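CMP-sialic acid transporter 1 (Zea mays, PDB 6I1R) probably carries CMP-sialic acid from the cytoplasm into the Golgi in exchange for CMP, and has CMP bound here in an outward-facing state. Local coordinates at residues I12-Q17 with S267-L272; S62-K67 with K186-L191; L107-T112 with L134-T139; N126-A131 with Q301-P306. The protein carries 5 engineered substitutions. All blocks are in the same frame, centred on the assembly; numbering follows the deposited sequence.

Contact 1: I12-Q17 with S267-L272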
# COMPACT_ATOMS: atom_id res chain seq x y z
N ILE B 12 15.62 7.85 -19.21
CA ILE B 12 14.31 8.42 -19.53
C ILE B 12 13.21 7.46 -19.07
O ILE B 12 12.26 7.87 -18.41
CB ILE B 12 14.20 8.77 -21.03
CG1 ILE B 12 15.11 9.93 -21.42
CG2 ILE B 12 12.75 9.04 -21.42
CD1 ILE B 12 14.82 11.23 -20.70
N LEU B 13 13.35 6.17 -19.39
CA LEU B 13 12.27 5.21 -19.14
C LEU B 13 12.28 4.74 -17.68
O LEU B 13 11.22 4.41 -17.15
CB LEU B 13 12.38 4.03 -20.11
CG LEU B 13 11.99 4.34 -21.57
CD1 LEU B 13 12.16 3.10 -22.44
CD2 LEU B 13 10.57 4.86 -21.67
N THR B 14 13.43 4.70 -17.01
CA THR B 14 13.46 4.29 -15.59
C THR B 14 12.71 5.32 -14.74
O THR B 14 12.13 4.97 -13.71
CB THR B 14 14.90 4.08 -15.08
OG1 THR B 14 15.49 3.01 -15.83
CG2 THR B 14 14.96 3.73 -13.61
N SER B 15 12.73 6.59 -15.16
CA SER B 15 12.01 7.65 -14.44
C SER B 15 10.53 7.66 -14.85
O SER B 15 9.69 8.12 -14.09
CB SER B 15 12.65 9.00 -14.67
OG SER B 15 12.28 9.55 -15.92
N SER B 16 10.22 7.18 -16.06
CA SER B 16 8.83 7.08 -16.53
C SER B 16 8.06 6.08 -15.66
O SER B 16 7.00 6.40 -15.14
CB SER B 16 8.77 6.71 -17.99
OG SER B 16 9.25 7.76 -18.80
N GLN B 17 8.60 4.87 -15.52
CA GLN B 17 7.97 3.83 -14.70
C GLN B 17 7.91 4.31 -13.24
O GLN B 17 7.02 3.91 -12.50
CB GLN B 17 8.72 2.50 -14.81
CG GLN B 17 10.09 2.49 -14.15
CD GLN B 17 10.80 1.17 -14.31
OE1 GLN B 17 10.86 0.60 -15.39
NE2 GLN B 17 11.35 0.67 -13.21
N SER B 267 20.78 5.86 -11.39
CA SER B 267 21.02 6.96 -10.46
C SER B 267 20.48 8.27 -11.04
O SER B 267 19.77 9.01 -10.35
CB SER B 267 22.48 7.07 -10.12
OG SER B 267 22.93 5.91 -9.43
N MET B 268 20.79 8.53 -12.30
CA MET B 268 20.38 9.78 -12.97
C MET B 268 18.86 9.79 -13.18
O MET B 268 18.26 10.86 -13.28
CB MET B 268 21.08 9.94 -14.33
CG MET B 268 22.58 10.10 -14.23
SD MET B 268 23.09 11.44 -13.13
CE MET B 268 24.72 10.86 -12.66
N ALA B 269 18.25 8.61 -13.26
CA ALA B 269 16.79 8.51 -13.35
C ALA B 269 16.16 9.01 -12.05
O ALA B 269 15.18 9.76 -12.07
CB ALA B 269 16.39 7.08 -13.63
N MET B 270 16.73 8.59 -10.93
CA MET B 270 16.25 8.94 -9.59
C MET B 270 16.32 10.46 -9.39
O MET B 270 15.46 11.03 -8.71
CB MET B 270 17.08 8.24 -8.51
CG MET B 270 16.45 8.29 -7.13
SD MET B 270 17.69 8.50 -5.83
CE MET B 270 18.11 10.22 -6.06
N LEU B 271 17.34 11.10 -9.95
CA LEU B 271 17.46 12.56 -9.87
C LEU B 271 16.40 13.22 -10.76
O LEU B 271 15.75 14.18 -10.35
CB LEU B 271 18.87 13.00 -10.28
CG LEU B 271 19.99 12.69 -9.29
CD1 LEU B 271 21.34 13.07 -9.87
CD2 LEU B 271 19.76 13.41 -7.96
N LEU B 272 16.23 12.69 -11.97
CA LEU B 272 15.26 13.25 -12.93
C LEU B 272 13.85 13.17 -12.33
O LEU B 272 13.07 14.11 -12.46
CB LEU B 272 15.35 12.48 -14.25
CG LEU B 272 14.43 12.96 -15.37
CD1 LEU B 272 14.73 14.41 -15.74
CD2 LEU B 272 14.56 12.07 -16.60

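Contact 2: S62-K67 with K186-L191. Engineered in segment 62-67: Ser62 (natural residue Pro), Val63 (natural residue Pro).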
# COMPACT_ATOMS: atom_id res chain seq x y z
N SER B 62 23.02 -17.20 -39.77
CA SER B 62 23.64 -17.88 -38.63
C SER B 62 23.23 -17.20 -37.32
O SER B 62 23.34 -15.99 -37.17
CB SER B 62 25.14 -17.91 -38.77
OG SER B 62 25.53 -18.69 -39.89
N VAL B 63 22.75 -18.01 -36.37
CA VAL B 63 22.33 -17.53 -35.05
C VAL B 63 23.04 -18.38 -33.99
O VAL B 63 22.89 -19.61 -33.97
CB VAL B 63 20.80 -17.58 -34.90
CG1 VAL B 63 20.35 -17.31 -33.47
CG2 VAL B 63 20.11 -16.62 -35.87
N ARG B 64 23.79 -17.72 -33.12
CA ARG B 64 24.60 -18.40 -32.10
C ARG B 64 23.71 -18.72 -30.90
O ARG B 64 23.07 -17.83 -30.33
CB ARG B 64 25.79 -17.52 -31.71
CG ARG B 64 26.67 -17.09 -32.88
CD ARG B 64 27.76 -18.09 -33.21
NE ARG B 64 28.93 -17.94 -32.35
CZ ARG B 64 30.02 -18.69 -32.44
NH1 ARG B 64 30.09 -19.66 -33.33
NH2 ARG B 64 31.05 -18.45 -31.65
N MET B 65 23.67 -20.00 -30.52
CA MET B 65 22.76 -20.48 -29.47
C MET B 65 23.37 -21.72 -28.81
O MET B 65 23.49 -22.77 -29.44
CB MET B 65 21.40 -20.86 -30.05
CG MET B 65 20.57 -19.68 -30.50
SD MET B 65 18.83 -20.13 -30.79
CE MET B 65 19.01 -21.23 -32.19
N THR B 66 23.74 -21.60 -27.54
CA THR B 66 24.32 -22.71 -26.80
C THR B 66 23.18 -23.46 -26.08
O THR B 66 22.62 -22.95 -25.12
CB THR B 66 25.41 -22.22 -25.84
OG1 THR B 66 26.26 -21.34 -26.58
CG2 THR B 66 26.23 -23.34 -25.25
N LYS B 67 22.86 -24.65 -26.56
CA LYS B 67 21.71 -25.42 -26.07
C LYS B 67 22.13 -26.38 -24.95
O LYS B 67 21.28 -27.03 -24.35
CB LYS B 67 21.07 -26.19 -27.23
N LYS B 186 29.97 -14.16 -21.19
CA LYS B 186 30.73 -15.42 -21.20
C LYS B 186 30.46 -16.20 -22.49
O LYS B 186 31.17 -17.16 -22.78
CB LYS B 186 30.39 -16.28 -19.97
CG LYS B 186 29.11 -17.11 -20.06
CD LYS B 186 29.05 -18.26 -19.08
CE LYS B 186 30.15 -19.28 -19.29
NZ LYS B 186 29.67 -20.67 -19.08
N ASN B 187 29.44 -15.79 -23.26
CA ASN B 187 29.06 -16.47 -24.50
C ASN B 187 29.14 -15.49 -25.68
O ASN B 187 29.04 -14.27 -25.51
CB ASN B 187 27.64 -17.04 -24.43
CG ASN B 187 27.57 -18.46 -23.90
OD1 ASN B 187 28.58 -19.02 -23.47
ND2 ASN B 187 26.39 -19.05 -23.94
N ASN B 188 29.26 -16.06 -26.87
CA ASN B 188 29.20 -15.31 -28.12
C ASN B 188 27.78 -15.45 -28.69
O ASN B 188 27.56 -15.30 -29.90
CB ASN B 188 30.29 -15.77 -29.10
CG ASN B 188 30.94 -17.08 -28.72
OD1 ASN B 188 30.28 -18.11 -28.63
ND2 ASN B 188 32.24 -17.06 -28.49
N ASP B 189 26.80 -15.67 -27.81
CA ASP B 189 25.46 -16.12 -28.20
C ASP B 189 24.60 -14.90 -28.57
O ASP B 189 25.03 -13.76 -28.45
CB ASP B 189 24.81 -16.95 -27.09
CG ASP B 189 25.08 -18.44 -27.18
OD1 ASP B 189 26.12 -18.82 -27.76
OD2 ASP B 189 24.25 -19.21 -26.66
N SER B 190 23.38 -15.18 -29.03
CA SER B 190 22.42 -14.14 -29.40
C SER B 190 21.81 -13.52 -28.14
O SER B 190 21.44 -14.23 -27.21
CB SER B 190 21.35 -14.70 -30.31
OG SER B 190 20.47 -13.67 -30.74
N LEU B 191 21.69 -12.19 -28.14
CA LEU B 191 21.07 -11.46 -27.03
C LEU B 191 19.68 -12.04 -26.75
O LEU B 191 19.30 -12.23 -25.59
CB LEU B 191 20.98 -9.98 -27.40
CG LEU B 191 20.35 -9.07 -26.34
CD1 LEU B 191 21.11 -9.13 -25.03
CD2 LEU B 191 20.27 -7.63 -26.84

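Contact 3: L107-T112 with L134-T139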
# COMPACT_ATOMS: atom_id res chain seq x y z
N LEU B 107 23.82 1.88 -1.55
CA LEU B 107 25.02 1.07 -1.29
C LEU B 107 25.25 0.09 -2.46
O LEU B 107 26.36 -0.40 -2.63
CB LEU B 107 24.85 0.33 0.04
CG LEU B 107 26.12 0.24 0.89
CD1 LEU B 107 26.34 1.53 1.66
CD2 LEU B 107 26.05 -0.95 1.84
N LYS B 108 24.21 -0.19 -3.24
CA LYS B 108 24.35 -1.08 -4.41
C LYS B 108 25.37 -0.49 -5.39
O LYS B 108 26.00 -1.24 -6.15
CB LYS B 108 23.01 -1.31 -5.11
CG LYS B 108 22.22 -0.06 -5.44
CD LYS B 108 21.03 -0.34 -6.30
CE LYS B 108 20.84 0.74 -7.34
NZ LYS B 108 19.62 0.53 -8.15
N ILE B 109 25.52 0.83 -5.40
CA ILE B 109 26.46 1.51 -6.29
C ILE B 109 27.89 1.08 -5.94
O ILE B 109 28.69 0.82 -6.84
CB ILE B 109 26.26 3.04 -6.24
CG1 ILE B 109 24.90 3.45 -6.79
CG2 ILE B 109 27.40 3.76 -6.95
CD1 ILE B 109 24.44 4.83 -6.36
N VAL B 110 28.21 1.00 -4.65
CA VAL B 110 29.57 0.64 -4.22
C VAL B 110 29.73 -0.89 -4.27
O VAL B 110 30.82 -1.37 -4.59
CB VAL B 110 29.93 1.21 -2.83
CG1 VAL B 110 29.87 2.73 -2.82
CG2 VAL B 110 29.09 0.64 -1.70
N THR B 111 28.68 -1.64 -3.96
CA THR B 111 28.75 -3.11 -4.01
C THR B 111 28.86 -3.58 -5.46
O THR B 111 29.58 -4.56 -5.71
CB THR B 111 27.57 -3.77 -3.29
OG1 THR B 111 26.36 -3.18 -3.76
CG2 THR B 111 27.65 -3.65 -1.78
N THR B 112 28.19 -2.94 -6.41
CA THR B 112 28.42 -3.28 -7.83
C THR B 112 29.87 -2.93 -8.18
O THR B 112 30.57 -3.73 -8.78
CB THR B 112 27.45 -2.61 -8.81
OG1 THR B 112 27.58 -1.19 -8.72
CG2 THR B 112 26.00 -3.01 -8.59
N LEU B 134 31.47 8.86 -5.27
CA LEU B 134 30.79 10.15 -5.38
C LEU B 134 29.34 9.95 -5.83
O LEU B 134 28.45 10.65 -5.34
CB LEU B 134 31.52 11.07 -6.36
CG LEU B 134 32.49 12.06 -5.74
CD1 LEU B 134 33.18 12.86 -6.83
CD2 LEU B 134 31.79 12.99 -4.76
N LEU B 135 29.10 9.01 -6.74
CA LEU B 135 27.75 8.75 -7.24
C LEU B 135 26.85 8.30 -6.07
O LEU B 135 25.76 8.83 -5.89
CB LEU B 135 27.79 7.69 -8.34
CG LEU B 135 26.46 7.43 -9.05
CD1 LEU B 135 26.04 8.63 -9.87
CD2 LEU B 135 26.54 6.19 -9.92
N ALA B 136 27.33 7.33 -5.30
CA ALA B 136 26.59 6.81 -4.15
C ALA B 136 26.35 7.93 -3.13
O ALA B 136 25.26 8.04 -2.59
CB ALA B 136 27.35 5.66 -3.53
N VAL B 137 27.38 8.74 -2.89
CA VAL B 137 27.28 9.84 -1.93
C VAL B 137 26.31 10.90 -2.46
O VAL B 137 25.52 11.45 -1.70
CB VAL B 137 28.66 10.44 -1.62
CG1 VAL B 137 28.56 11.72 -0.81
CG2 VAL B 137 29.57 9.44 -0.91
N GLY B 138 26.36 11.17 -3.77
CA GLY B 138 25.55 12.22 -4.39
C GLY B 138 24.06 11.90 -4.40
O GLY B 138 23.22 12.79 -4.25
N THR B 139 23.74 10.62 -4.60
CA THR B 139 22.36 10.15 -4.63
C THR B 139 21.78 10.16 -3.21
O THR B 139 20.66 10.62 -2.98
CB THR B 139 22.26 8.77 -5.28
OG1 THR B 139 23.13 7.89 -4.57
CG2 THR B 139 22.64 8.79 -6.75

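Contact 4: N126-A131 with Q301-P306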
# COMPACT_ATOMS: atom_id res chain seq x y z
N ASN B 126 41.78 5.10 -10.03
CA ASN B 126 41.44 5.69 -8.73
C ASN B 126 40.41 6.80 -8.93
O ASN B 126 39.47 6.93 -8.14
CB ASN B 126 42.68 6.21 -7.99
CG ASN B 126 43.50 5.12 -7.33
OD1 ASN B 126 42.96 4.10 -6.91
ND2 ASN B 126 44.80 5.33 -7.22
N ILE B 127 40.58 7.59 -9.99
CA ILE B 127 39.62 8.63 -10.38
C ILE B 127 38.24 8.00 -10.58
O ILE B 127 37.22 8.60 -10.21
CB ILE B 127 40.09 9.41 -11.63
CG1 ILE B 127 39.13 10.55 -11.99
CG2 ILE B 127 40.30 8.49 -12.82
CD1 ILE B 127 38.86 11.52 -10.86
N GLN B 128 38.20 6.81 -11.18
CA GLN B 128 36.95 6.11 -11.45
C GLN B 128 36.35 5.61 -10.13
O GLN B 128 35.16 5.78 -9.89
CB GLN B 128 37.18 4.96 -12.43
CG GLN B 128 37.18 5.41 -13.89
CD GLN B 128 37.71 4.36 -14.84
OE1 GLN B 128 38.37 3.41 -14.44
NE2 GLN B 128 37.42 4.54 -16.12
N TRP B 129 37.19 5.03 -9.27
CA TRP B 129 36.74 4.55 -7.96
C TRP B 129 36.14 5.72 -7.15
O TRP B 129 35.12 5.55 -6.48
CB TRP B 129 37.88 3.87 -7.19
CG TRP B 129 37.84 2.38 -7.29
CD1 TRP B 129 38.70 1.57 -7.97
CD2 TRP B 129 36.86 1.51 -6.69
NE1 TRP B 129 38.33 0.26 -7.83
CE2 TRP B 129 37.21 0.19 -7.05
CE3 TRP B 129 35.74 1.72 -5.88
CZ2 TRP B 129 36.46 -0.91 -6.63
CZ3 TRP B 129 35.00 0.64 -5.47
CH2 TRP B 129 35.36 -0.66 -5.84
N MET B 130 36.77 6.88 -7.25
CA MET B 130 36.30 8.07 -6.54
C MET B 130 34.97 8.54 -7.14
O MET B 130 34.14 9.11 -6.43
CB MET B 130 37.35 9.18 -6.60
CG MET B 130 38.48 8.95 -5.61
SD MET B 130 40.09 9.53 -6.19
CE MET B 130 39.71 11.24 -6.55
N ALA B 131 34.76 8.29 -8.43
CA ALA B 131 33.50 8.64 -9.10
C ALA B 131 32.37 7.71 -8.63
O ALA B 131 31.26 8.17 -8.34
CB ALA B 131 33.67 8.57 -10.60
N GLN B 301 31.21 13.09 -15.07
CA GLN B 301 32.36 13.60 -15.80
C GLN B 301 33.61 12.79 -15.41
O GLN B 301 34.30 12.26 -16.27
CB GLN B 301 32.54 15.09 -15.54
CG GLN B 301 31.46 15.95 -16.19
CD GLN B 301 31.65 17.43 -15.94
OE1 GLN B 301 32.06 17.84 -14.85
NE2 GLN B 301 31.35 18.23 -16.94
N MET B 302 33.86 12.67 -14.11
CA MET B 302 35.04 11.95 -13.61
C MET B 302 35.15 10.57 -14.26
O MET B 302 36.21 10.21 -14.77
CB MET B 302 34.98 11.77 -12.09
CG MET B 302 35.27 13.04 -11.33
SD MET B 302 34.81 13.00 -9.59
CE MET B 302 35.88 11.71 -8.97
N TYR B 303 34.05 9.82 -14.26
CA TYR B 303 34.10 8.42 -14.68
C TYR B 303 34.18 8.31 -16.21
O TYR B 303 34.88 7.42 -16.72
CB TYR B 303 32.88 7.65 -14.18
CG TYR B 303 32.92 6.18 -14.51
CD1 TYR B 303 32.46 5.71 -15.73
CD2 TYR B 303 33.47 5.26 -13.63
CE1 TYR B 303 32.52 4.36 -16.05
CE2 TYR B 303 33.54 3.91 -13.94
CZ TYR B 303 33.06 3.46 -15.15
OH TYR B 303 33.12 2.13 -15.47
N PHE B 304 33.47 9.17 -16.93
CA PHE B 304 33.28 8.99 -18.38
C PHE B 304 34.17 9.94 -19.18
O PHE B 304 34.47 9.66 -20.35
CB PHE B 304 31.81 9.21 -18.75
CG PHE B 304 30.87 8.15 -18.21
CD1 PHE B 304 30.78 6.91 -18.82
CD2 PHE B 304 30.08 8.40 -17.10
CE1 PHE B 304 29.92 5.94 -18.32
CE2 PHE B 304 29.22 7.43 -16.61
CZ PHE B 304 29.14 6.20 -17.22
N MET B 305 34.59 11.06 -18.59
CA MET B 305 35.42 12.03 -19.29
C MET B 305 36.76 11.37 -19.66
O MET B 305 37.37 10.73 -18.81
CB MET B 305 35.67 13.27 -18.43
CG MET B 305 35.95 14.54 -19.21
SD MET B 305 36.14 15.99 -18.14
CE MET B 305 34.49 16.69 -18.21
N PRO B 306 37.18 11.48 -20.93
CA PRO B 306 38.51 11.00 -21.33
C PRO B 306 39.59 11.69 -20.48
O PRO B 306 39.47 12.88 -20.19
CB PRO B 306 38.66 11.36 -22.81
CG PRO B 306 37.24 11.48 -23.30
CD PRO B 306 36.49 12.04 -22.11

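Contact 1: I12-Q17 with S267-L272
Ser15 and Ala269 mark the place where helices 3-24 and 259-279 come together, their CA atoms 5.0 Å apart, and the small size of both residues illustrates how two helices can approach closely. The local axes pass 8.1 Å from each other at a crossing angle of -51°. Two apolar touches accompany this approach: Thr14 brings its methyl CG2 to 3.6 Å from Ala269 CB, while Ile12 CD1 meets Leu272 CD2 more loosely, the two chains slanting past one another. No hydrogen bond crosses the interface; the hydroxyls of Thr14, Ser15 and Ser16 bond within their own helix. Ser15 OG, turned between its backbone N and carbonyl carbon (chi1 80°), donates to Ile12 O at 3.0 Å and at the same time lies 3.5 Å from Leu272 CD2. Ile12 O also accepts from Ser16 OG, and Thr14 OG1 bonds back to Leu10. With an alanine here in place of Ser15, the bond to Ile12 O would go, and the CD2 methyl of Leu272 would probably be left with a gap beside it. Helix 234-256 packs on Leu13 and Ser16, whereas helices 126-143 and 287-304 pack on Met268 of helix 259-279.

Contact 2: S62-K67 with K186-L191
The side chain of Asn187 lies beside Thr66 of the loop 62-67. At Asn188 the partner becomes Arg64, whose chain bends at chi2 and chi3 to bring the guanidinium back beside this residue. Asn188 O lies at the edge of that group, in its plane, and Arg64 NH2 stands 3.1 Å from Asn188 OD1, with the amide and guanidinium planes 54° apart. Asp189 then takes hold of Thr66 with both carboxylate oxygens, each met on its syn side. OD2 accepts from Thr66 N at 2.6 Å, and OD1 from Thr66 OG1 at 2.8 Å; with OG1 anti to the carbonyl carbon (chi1 -47°), the hydroxyl lies beside its backbone N, and both donors can meet one carboxylate. These two bonds join two interhelical loops, the one between helices 37-59 and 69-72 and the one between helices 160-186 and 191-216. The backbone carbonyl of Asp189 bonds Lys255 on helix 234-256. Ser190, the N-cap residue of helix 191-216, donates its N to Arg64 O at 3.0 Å, and its CB lies 4.2 Å from CG1 of Val63, an engineered residue. The Ser190 hydroxyl bonds Glu56 of helix 37-59.

Contact 3: L107-T112 with L134-T139
Ile109 reaches across to three residues of helix 126-143 and carries most of this contact, a good example of how one branched side chain can mesh with a neighbouring helix. Its two branches do different work. CG2, anti to the backbone N, is set between two partners, 3.9 Å from Ala136 CB and equally far from Leu135 CD2; the Ile109 and Leu135 side chains cross at about a right angle. The longer branch runs out from CG1 with chi2 at 160°, and this extension lays CD1 against the backbone of the other helix, 3.7 Å from Ala136 CA. The same methyl meets Thr139 tip to tip, with CD1 3.8 Å from Thr139 OG1, a hydroxyl that also makes a weak hydrogen bond to Asn106. The next residue, Val110, adds a second apolar touch, its CG1 lying 3.9 Å from Ala136 CB. The alanine methyl thus enters the notch between the two beta-branched residues, and its smallness lets Ile109 lie close to the helix backbone. No hydrogen bond passes between the segments, so the join is one of shape.

The two helices follow each other in the chain as an antiparallel hairpin, their local axes 170° apart and 9.0 Å at closest approach. Thr111 and Thr112 lie against helix 160-186, where Thr111 bonds Ala170. Helix 259-279 packs on Ile109 and Leu135 through Ser267, and helix 287-304 touches Leu134 and Leu135 through Ser299.

Contact 4: N126-A131 with Q301-P306
Gln128 slants across the ring of Tyr303, with its amide NE2 over one face and the amide plane turned only 28° from the ring plane. The nearest touch is nevertheless aliphatic, Gln128 CG lying 3.7 Å from Tyr303 CD2. The tyrosine extends this way because its CG is anti to the backbone N (chi1 -176°), and the same pose sets Ala131 CB at the ring edge, near the ring plane, with Ala131 CB 3.8 Å from Tyr303 CB. Met302 makes the other half of the contact. Its chain bends at chi3 (63°), bringing the terminal methyl CE back to helix 126-143, 3.5 Å from Ile127 CD1 and 3.8 Å from Met130 CB, while its CB meets Ala131 CB. Ala131 is therefore touched by both Met302 and Tyr303. Putting an alanine at the position of Tyr303 would probably leave the Gln128 side chain without the ring it lies against and open a gap beside Tyr264, whose ring also meets this one.

The start of helix 126-143 is thereby joined to the end of helix 287-304, at the protein surface. No hydrogen bond links the two segments; Gln128 OE1 is held by the backbone N of Ser125. What remains is van der Waals contact, apolar round Met302 and with Gln128 over the Tyr303 ring.

How the contacts relate
From the N terminus, contact 1 closes the widest of three nested loops, bringing helix 3-24 to helix 259-279. Contact 2 lies inside it and joins two helix connections, about 31 Å from contact 1 between centres. Contact 3 is innermost, a short closure between successive helices. Contact 4 begins on helix 126-143 but ends on helix 287-304, beyond all these closures, and so crosses the other three. Contacts 1, 3 and 4 form one continuous packed region: helix 259-279 of contact 1 lies against the hairpin of contact 3, and Leu134 packs on Met302 of contact 4. Contact 2 stands apart from them, touching none, and ties the connection after helix 37-59 to the one after helix 160-186.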